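Local coordinates for protein putative NADH dehydrogenase/NAD(P)H nitroreductase (Parabacteroides distasonis, PDB 3M5K) that binds flavin mononucleotide and probably acts as an oxidoreductase of the nitroreductase family, perhaps using NADH or NADPH, at residues I53-R58 and K133-P138; K59-M64 and R78-V83. All blocks are in the same frame, centred on the assembly; numbering follows the deposited sequence. Where two conformers were deposited one is given.

Contact 1 of 2, residues I53-R58 and K133-P138; sequences IIVTDR and KELRLP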
ATOM      1  N   ILE A  53     -10.330  -6.500 -11.352  1.00 19.47           N
ATOM      2  CA  ILE A  53     -10.663  -7.401 -12.464  1.00 19.36           C
ATOM      3  C   ILE A  53     -10.001  -8.770 -12.220  1.00 17.69           C
ATOM      4  O   ILE A  53      -8.766  -8.883 -12.155  1.00 17.35           O
ATOM      5  CB  ILE A  53     -10.214  -6.854 -13.850  1.00 19.33           C
ATOM      6  CG1 ILE A  53     -10.312  -5.319 -13.965  1.00 20.97           C
ATOM      7  CG2 ILE A  53     -10.947  -7.632 -15.025  1.00 17.57           C
ATOM      8  CD1 ILE A  53     -11.679  -4.675 -13.836  1.00 20.65           C
ATOM      9  N   ILE A  54     -10.825  -9.809 -12.079  1.00 19.32           N
ATOM     10  CA  ILE A  54     -10.332 -11.171 -11.943  1.00 21.77           C
ATOM     11  C   ILE A  54     -10.242 -11.744 -13.393  1.00 22.26           C
ATOM     12  O   ILE A  54     -11.252 -11.841 -14.095  1.00 21.40           O
ATOM     13  CB  ILE A  54     -11.274 -12.067 -11.094  1.00 21.50           C
ATOM     14  CG1 ILE A  54     -11.514 -11.498  -9.674  1.00 24.30           C
ATOM     15  CG2 ILE A  54     -10.721 -13.502 -11.055  1.00 21.63           C
ATOM     16  CD1 ILE A  54     -12.706 -12.103  -8.939  1.00 25.72           C
ATOM     17  N   VAL A  55      -9.037 -12.089 -13.823  1.00 21.63           N
ATOM     18  CA  VAL A  55      -8.817 -12.497 -15.210  1.00 20.91           C
ATOM     19  C   VAL A  55      -8.434 -13.971 -15.184  1.00 22.23           C
ATOM     20  O   VAL A  55      -7.383 -14.346 -14.665  1.00 19.16           O
ATOM     21  CB  VAL A  55      -7.727 -11.667 -15.929  1.00 22.16           C
ATOM     22  CG1 VAL A  55      -7.651 -12.071 -17.451  1.00 20.08           C
ATOM     23  CG2 VAL A  55      -7.971 -10.172 -15.790  1.00 17.71           C
ATOM     24  N   THR A  56      -9.330 -14.791 -15.726  1.00 21.69           N
ATOM     25  CA  THR A  56      -9.077 -16.217 -15.919  1.00 22.96           C
ATOM     26  C   THR A  56      -9.043 -16.619 -17.416  1.00 23.92           C
ATOM     27  O   THR A  56      -8.616 -17.698 -17.724  1.00 26.41           O
ATOM     28  CB  THR A  56     -10.127 -17.063 -15.166  1.00 23.78           C
ATOM     29  OG1 THR A  56     -11.450 -16.633 -15.555  1.00 24.46           O
ATOM     30  CG2 THR A  56      -9.936 -16.968 -13.615  1.00 23.48           C
ATOM     31  N   ASP A  57      -9.465 -15.745 -18.334  1.00 24.79           N
ATOM     32  CA  ASP A  57      -9.497 -16.057 -19.754  1.00 22.68           C
ATOM     33  C   ASP A  57      -8.068 -16.261 -20.307  1.00 25.93           C
ATOM     34  O   ASP A  57      -7.232 -15.350 -20.290  1.00 21.75           O
ATOM     35  CB  ASP A  57     -10.191 -14.937 -20.531  1.00 24.85           C
ATOM     36  CG  ASP A  57     -10.285 -15.227 -22.043  1.00 27.20           C
ATOM     37  OD1 ASP A  57     -11.019 -16.158 -22.373  1.00 28.84           O
ATOM     38  OD2 ASP A  57      -9.678 -14.515 -22.863  1.00 31.24           O
ATOM     39  N   ARG A  58      -7.809 -17.468 -20.797  1.00 26.44           N
ATOM     40  CA  ARG A  58      -6.490 -17.852 -21.322  1.00 23.77           C
ATOM     41  C   ARG A  58      -5.967 -16.929 -22.407  1.00 23.23           C
ATOM     42  O   ARG A  58      -4.813 -16.497 -22.373  1.00 23.20           O
ATOM     43  CB  ARG A  58      -6.587 -19.298 -21.846  1.00 26.42           C
ATOM     44  CG  ARG A  58      -5.274 -19.911 -22.320  1.00 27.19           C
ATOM     45  CD  ARG A  58      -4.410 -20.228 -21.154  1.00 26.32           C
ATOM     46  NE  ARG A  58      -3.511 -19.135 -20.807  1.00 26.02           N
ATOM     47  CZ  ARG A  58      -3.109 -18.859 -19.565  1.00 23.55           C
ATOM     48  NH1 ARG A  58      -3.568 -19.540 -18.521  1.00 26.94           N
ATOM     49  NH2 ARG A  58      -2.246 -17.896 -19.365  1.00 25.73           N
ATOM     50  N   LYS A 133      -7.045  -2.252 -23.483  0.50 18.27           N
ATOM     51  CA  LYS A 133      -7.567  -2.915 -24.669  0.50 18.95           C
ATOM     52  C   LYS A 133      -8.115  -4.300 -24.350  0.50 19.16           C
ATOM     53  O   LYS A 133      -9.271  -4.586 -24.610  0.50 20.88           O
ATOM     54  CB  LYS A 133      -6.469  -3.020 -25.741  0.50 19.52           C
ATOM     55  CG  LYS A 133      -6.891  -3.808 -26.999  0.50 19.83           C
ATOM     56  CD  LYS A 133      -8.087  -3.151 -27.665  0.50 19.04           C
ATOM     57  N   GLU A 134      -7.279  -5.153 -23.777  1.00 18.88           N
ATOM     58  CA  GLU A 134      -7.654  -6.552 -23.541  1.00 23.33           C
ATOM     59  C   GLU A 134      -8.806  -6.698 -22.535  1.00 21.82           C
ATOM     60  O   GLU A 134      -9.543  -7.676 -22.566  1.00 21.95           O
ATOM     61  CB  GLU A 134      -6.465  -7.370 -23.056  1.00 21.07           C
ATOM     62  CG  GLU A 134      -5.375  -7.612 -24.108  1.00 27.21           C
ATOM     63  CD  GLU A 134      -5.941  -8.242 -25.368  1.00 27.18           C
ATOM     64  OE1 GLU A 134      -6.548  -9.335 -25.198  1.00 28.08           O
ATOM     65  OE2 GLU A 134      -5.833  -7.577 -26.445  1.00 26.16           O
ATOM     66  N   LEU A 135      -8.970  -5.726 -21.634  1.00 19.70           N
ATOM     67  CA  LEU A 135      -9.995  -5.848 -20.595  1.00 17.86           C
ATOM     68  C   LEU A 135     -11.142  -4.874 -20.800  1.00 18.18           C
ATOM     69  O   LEU A 135     -12.047  -4.782 -19.960  1.00 18.43           O
ATOM     70  CB  LEU A 135      -9.339  -5.663 -19.220  1.00 19.51           C
ATOM     71  CG  LEU A 135      -8.249  -6.692 -18.876  1.00 18.85           C
ATOM     72  CD1 LEU A 135      -7.648  -6.411 -17.464  1.00 19.07           C
ATOM     73  CD2 LEU A 135      -8.770  -8.115 -19.002  1.00 20.17           C
ATOM     74  N   ARG A 136     -11.118  -4.141 -21.901  1.00 17.30           N
ATOM     75  CA  ARG A 136     -12.197  -3.206 -22.259  1.00 18.98           C
ATOM     76  C   ARG A 136     -12.493  -2.234 -21.105  1.00 20.35           C
ATOM     77  O   ARG A 136     -13.642  -1.971 -20.750  1.00 19.22           O
ATOM     78  CB  ARG A 136     -13.463  -3.967 -22.739  1.00 20.10           C
ATOM     79  CG  ARG A 136     -13.235  -4.749 -24.021  1.00 19.55           C
ATOM     80  CD  ARG A 136     -14.320  -5.802 -24.279  1.00 22.97           C
ATOM     81  NE  ARG A 136     -14.520  -6.650 -23.113  1.00 23.90           N
ATOM     82  CZ  ARG A 136     -13.704  -7.614 -22.726  1.00 22.01           C
ATOM     83  NH1 ARG A 136     -12.632  -7.935 -23.429  1.00 25.52           N
ATOM     84  NH2 ARG A 136     -13.986  -8.293 -21.619  1.00 26.39           N
ATOM     85  N   LEU A 137     -11.427  -1.661 -20.553  1.00 18.41           N
ATOM     86  CA  LEU A 137     -11.562  -0.697 -19.460  1.00 17.53           C
ATOM     87  C   LEU A 137     -12.002   0.654 -19.976  1.00 19.31           C
ATOM     88  O   LEU A 137     -11.364   1.204 -20.867  1.00 19.60           O
ATOM     89  CB  LEU A 137     -10.232  -0.542 -18.681  1.00 16.24           C
ATOM     90  CG  LEU A 137      -9.715  -1.850 -18.084  1.00 17.26           C
ATOM     91  CD1 LEU A 137      -8.377  -1.588 -17.323  1.00 17.94           C
ATOM     92  CD2 LEU A 137     -10.727  -2.609 -17.194  1.00 17.28           C
ATOM     93  N   PRO A 138     -13.083   1.209 -19.400  1.00 19.42           N
ATOM     94  CA  PRO A 138     -13.548   2.553 -19.765  1.00 23.07           C
ATOM     95  C   PRO A 138     -12.447   3.592 -19.528  1.00 21.71           C
ATOM     96  O   PRO A 138     -11.573   3.350 -18.695  1.00 20.92           O
ATOM     97  CB  PRO A 138     -14.745   2.797 -18.819  1.00 21.96           C
ATOM     98  CG  PRO A 138     -15.067   1.516 -18.208  1.00 23.73           C
ATOM     99  CD  PRO A 138     -13.945   0.555 -18.398  1.00 19.99           C
TER

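Contact 2 of 2, residues K59-M64 and R78-V83; sequences KALDTM and RQAIVV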
ATOM      1  N   LYS A  59      -6.823 -16.599 -23.373  1.00 24.36           N
ATOM      2  CA  LYS A  59      -6.434 -15.719 -24.460  1.00 25.67           C
ATOM      3  C   LYS A  59      -6.008 -14.329 -23.922  1.00 25.88           C
ATOM      4  O   LYS A  59      -4.984 -13.789 -24.340  1.00 25.72           O
ATOM      5  CB  LYS A  59      -7.560 -15.630 -25.502  1.00 28.54           C
ATOM      6  CG  LYS A  59      -7.214 -14.831 -26.716  1.00 32.02           C
ATOM      7  CD  LYS A  59      -6.286 -15.590 -27.645  1.00 36.92           C
ATOM      8  CE  LYS A  59      -5.921 -14.727 -28.858  1.00 37.14           C
ATOM      9  NZ  LYS A  59      -4.756 -15.258 -29.605  1.00 37.35           N
ATOM     10  N   ALA A  60      -6.793 -13.757 -23.000  1.00 26.01           N
ATOM     11  CA  ALA A  60      -6.457 -12.424 -22.460  1.00 24.67           C
ATOM     12  C   ALA A  60      -5.139 -12.473 -21.680  1.00 19.68           C
ATOM     13  O   ALA A  60      -4.287 -11.580 -21.800  1.00 22.58           O
ATOM     14  CB  ALA A  60      -7.623 -11.865 -21.574  1.00 25.10           C
ATOM     15  N   LEU A  61      -4.962 -13.518 -20.886  1.00 20.70           N
ATOM     16  CA  LEU A  61      -3.756 -13.661 -20.065  1.00 20.15           C
ATOM     17  C   LEU A  61      -2.519 -13.785 -20.946  1.00 23.40           C
ATOM     18  O   LEU A  61      -1.490 -13.104 -20.732  1.00 21.55           O
ATOM     19  CB  LEU A  61      -3.850 -14.846 -19.114  1.00 22.09           C
ATOM     20  CG  LEU A  61      -4.780 -14.777 -17.891  1.00 19.93           C
ATOM     21  CD1 LEU A  61      -4.955 -16.169 -17.242  1.00 22.44           C
ATOM     22  CD2 LEU A  61      -4.296 -13.685 -16.884  1.00 23.19           C
ATOM     23  N   ASP A  62      -2.638 -14.625 -21.967  1.00 23.71           N
ATOM     24  CA  ASP A  62      -1.534 -14.810 -22.920  1.00 23.77           C
ATOM     25  C   ASP A  62      -1.229 -13.556 -23.757  1.00 23.50           C
ATOM     26  O   ASP A  62      -0.087 -13.282 -24.001  1.00 23.04           O
ATOM     27  CB  ASP A  62      -1.849 -15.967 -23.866  1.00 25.34           C
ATOM     28  CG  ASP A  62      -1.824 -17.324 -23.190  1.00 26.21           C
ATOM     29  OD1 ASP A  62      -1.332 -17.462 -22.068  1.00 28.96           O
ATOM     30  OD2 ASP A  62      -2.333 -18.280 -23.832  1.00 30.23           O
ATOM     31  N   THR A  63      -2.260 -12.812 -24.181  1.00 22.99           N
ATOM     32  CA  THR A  63      -2.079 -11.618 -24.986  1.00 24.16           C
ATOM     33  C   THR A  63      -1.382 -10.533 -24.143  1.00 24.61           C
ATOM     34  O   THR A  63      -0.443  -9.888 -24.596  1.00 23.85           O
ATOM     35  CB  THR A  63      -3.407 -11.121 -25.594  1.00 26.89           C
ATOM     36  OG1 THR A  63      -3.963 -12.143 -26.424  1.00 25.02           O
ATOM     37  CG2 THR A  63      -3.208  -9.792 -26.402  1.00 23.76           C
HETATM   38  N   MSE A  64      -1.828 -10.360 -22.900  1.00 22.22           N
HETATM   39  CA  MSE A  64      -1.130  -9.455 -21.984  1.00 23.07           C
HETATM   40  C   MSE A  64       0.323  -9.853 -21.720  1.00 22.77           C
HETATM   41  O   MSE A  64       1.212  -9.014 -21.828  1.00 22.91           O
HETATM   42  CB  MSE A  64      -1.940  -9.300 -20.692  1.00 21.28           C
HETATM   43  CG  MSE A  64      -3.232  -8.500 -20.946  1.00 22.89           C
HETATM   44 SE   MSE A  64      -4.087  -8.073 -19.180  0.75 25.17          SE
HETATM   45  CE  MSE A  64      -4.559  -9.843 -18.743  1.00 19.55           C
ATOM     46  N   ARG A  78      -3.085 -19.402 -14.104  1.00 26.27           N
ATOM     47  CA  ARG A  78      -4.466 -19.524 -14.523  1.00 30.54           C
ATOM     48  C   ARG A  78      -5.286 -18.327 -14.072  1.00 26.66           C
ATOM     49  O   ARG A  78      -6.440 -18.189 -14.462  1.00 24.54           O
ATOM     50  CB  ARG A  78      -5.080 -20.818 -13.974  1.00 31.46           C
ATOM     51  CG  ARG A  78      -4.442 -22.091 -14.530  1.00 37.68           C
ATOM     52  CD  ARG A  78      -5.119 -23.324 -13.992  1.00 43.00           C
ATOM     53  NE  ARG A  78      -4.561 -24.541 -14.596  1.00 51.12           N
ATOM     54  CZ  ARG A  78      -4.847 -24.986 -15.824  1.00 55.82           C
ATOM     55  NH1 ARG A  78      -5.717 -24.354 -16.615  1.00 57.24           N
ATOM     56  NH2 ARG A  78      -4.270 -26.100 -16.269  1.00 57.31           N
ATOM     57  N   GLN A  79      -4.708 -17.466 -13.233  1.00 25.36           N
ATOM     58  CA  GLN A  79      -5.458 -16.329 -12.717  1.00 24.13           C
ATOM     59  C   GLN A  79      -4.561 -15.147 -12.334  1.00 22.65           C
ATOM     60  O   GLN A  79      -3.435 -15.308 -11.830  1.00 22.49           O
ATOM     61  CB  GLN A  79      -6.348 -16.722 -11.514  1.00 26.66           C
ATOM     62  CG  GLN A  79      -5.579 -17.298 -10.313  1.00 28.64           C
ATOM     63  CD  GLN A  79      -5.243 -18.762 -10.480  1.00 31.36           C
ATOM     64  OE1 GLN A  79      -6.150 -19.568 -10.682  1.00 29.39           O
ATOM     65  NE2 GLN A  79      -3.961 -19.122 -10.390  1.00 31.01           N
ATOM     66  N   ALA A  80      -5.096 -13.961 -12.589  1.00 21.49           N
ATOM     67  CA  ALA A  80      -4.467 -12.707 -12.194  1.00 20.44           C
ATOM     68  C   ALA A  80      -5.557 -11.733 -11.789  1.00 19.80           C
ATOM     69  O   ALA A  80      -6.685 -11.792 -12.285  1.00 21.10           O
ATOM     70  CB  ALA A  80      -3.639 -12.131 -13.345  1.00 20.54           C
ATOM     71  N   ILE A  81      -5.188 -10.802 -10.920  1.00 18.91           N
ATOM     72  CA  ILE A  81      -6.066  -9.727 -10.526  1.00 17.16           C
ATOM     73  C   ILE A  81      -5.467  -8.380 -10.947  1.00 16.80           C
ATOM     74  O   ILE A  81      -4.305  -8.076 -10.652  1.00 19.24           O
ATOM     75  CB  ILE A  81      -6.317  -9.722  -9.001  1.00 17.24           C
ATOM     76  CG1 ILE A  81      -6.965 -11.059  -8.582  1.00 21.52           C
ATOM     77  CG2 ILE A  81      -7.202  -8.529  -8.612  1.00 13.60           C
ATOM     78  CD1 ILE A  81      -7.012 -11.306  -7.057  1.00 20.23           C
ATOM     79  N   VAL A  82      -6.274  -7.589 -11.633  1.00 17.19           N
ATOM     80  CA  VAL A  82      -5.888  -6.238 -12.079  1.00 16.86           C
ATOM     81  C   VAL A  82      -6.557  -5.197 -11.189  1.00 18.84           C
ATOM     82  O   VAL A  82      -7.795  -5.122 -11.135  1.00 17.42           O
ATOM     83  CB  VAL A  82      -6.256  -6.027 -13.578  1.00 19.25           C
ATOM     84  CG1 VAL A  82      -5.887  -4.614 -14.071  1.00 15.01           C
ATOM     85  CG2 VAL A  82      -5.527  -7.137 -14.444  1.00 18.93           C
ATOM     86  N   VAL A  83      -5.742  -4.458 -10.429  1.00 17.59           N
ATOM     87  CA  VAL A  83      -6.255  -3.400  -9.584  1.00 16.00           C
ATOM     88  C   VAL A  83      -6.291  -2.108 -10.390  1.00 14.96           C
ATOM     89  O   VAL A  83      -5.278  -1.699 -10.937  1.00 15.86           O
ATOM     90  CB  VAL A  83      -5.433  -3.237  -8.260  1.00 18.13           C
ATOM     91  CG1 VAL A  83      -6.085  -2.128  -7.369  1.00 18.32           C
ATOM     92  CG2 VAL A  83      -5.282  -4.613  -7.535  1.00 16.63           C
TER

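Contact 1 of 2, residues I53-R58 and K133-P138
Asn170 OD1 of the second subunit accepts hydrogen bonds from the backbone N atoms of both Thr56 and Asp57, immediately after Val55, which packs across the contact against Leu135. That packing is wholly apolar, and no hydrogen bond joins 53-58 to 133-138. Val55 CG2, lying anti to its carbonyl carbon, meets both methyls of the leucine fork at a slant, with Leu135 CD2 at 3.9 Å and Leu135 CD1 at 4.1 Å. Two residues earlier, Ile53 reaches the same end of the helix and the residues after it with two branches. Its CG2 comes within 4.3 Å of Leu135 CD1, while the side chains of Ile53 and Leu137 run past each other in opposite directions, Ile53 CD1 touching Leu137 CD2 at 4.1 Å. These side chains join the outermost strand of this chain's antiparallel sheet to the C-terminal end of helix 125-135, in the alpha+beta fold of the FMN-dependent nitroreductases. A Schellman motif closes that helix: Arg136 turns to positive phi (53°), and the chain then brings Leu137 back over the sheet beside Leu135. At the outer edge, Ile53 and Ile54 pair in parallel with a strand of the second subunit, which extends the sheet across the dimer, and Arg136 NH2 bonds to Asn170 O of that subunit. At the other end of 53-58, Asp57 is the N-cap of helix 58-67, its OD2 accepting from Ala60 N.

Contact 2 of 2, residues K59-M64 and R78-V83
This is a buried apolar contact in which helix 58-67 rests on strand 79-86, and Leu61 is the residue that makes it. The two methyls of its fork do different work. Leu61 CD2 lies against Ala80 CB at 3.9 Å, a methyl on methyl, whereas Leu61 CD1 reaches the backbone around Arg78 and Gln79, 3.7 Å from Arg78 O and 4.2 Å from Gln79 N. CG stands beside the backbone N and anti to the carbonyl carbon (chi1 -72°), which carries the fork down to the sheet. With strand 50-55, these elements form a strand-helix-strand unit whose two strands are antiparallel neighbours, and the helix packs on one face of the nitroreductase sheet; Leu61 and Met64, present as selenomethionine, both touch Val55 there. Gln79 starts out away from the helix, and its amide is held by two backbone groups, NE2 giving to Val149 O and OE1 accepting from Val26 N, while the guanidinium of Arg78 forms a salt bridge with Asp23. Within the helix, Lys59 O is gripped twice: Thr63 N donates from 2.9 Å and Thr63 OG1 from 2.8 Å, approaching opposite faces of the carbonyl plane. The hydroxyl stands 37° out of that plane; its bond ties the threonine side chain back to its own helix.

How the contacts relate
The centres of contacts 1 and 2 lie about 7 Å apart, on the same side of the chain's centre. In sequence, strand 50-55 leads into helix 58-67 and then strand 79-86, and helix 125-135 comes much later, so contact 2 falls entirely between the two segments of contact 1. The two strands are neighbours in the antiparallel sheet: Val55 N to Ala80 O (2.8 Å) and Val82 N to Ile53 O (2.9 Å) are probable hydrogen bonds. The helices also meet, through Glu134 and Thr63, and Leu135 packs on Val82. Both contacts pack helices on the same sheet, and contact 1 alone reaches the second subunit, whose strand continues that sheet beyond 50-55.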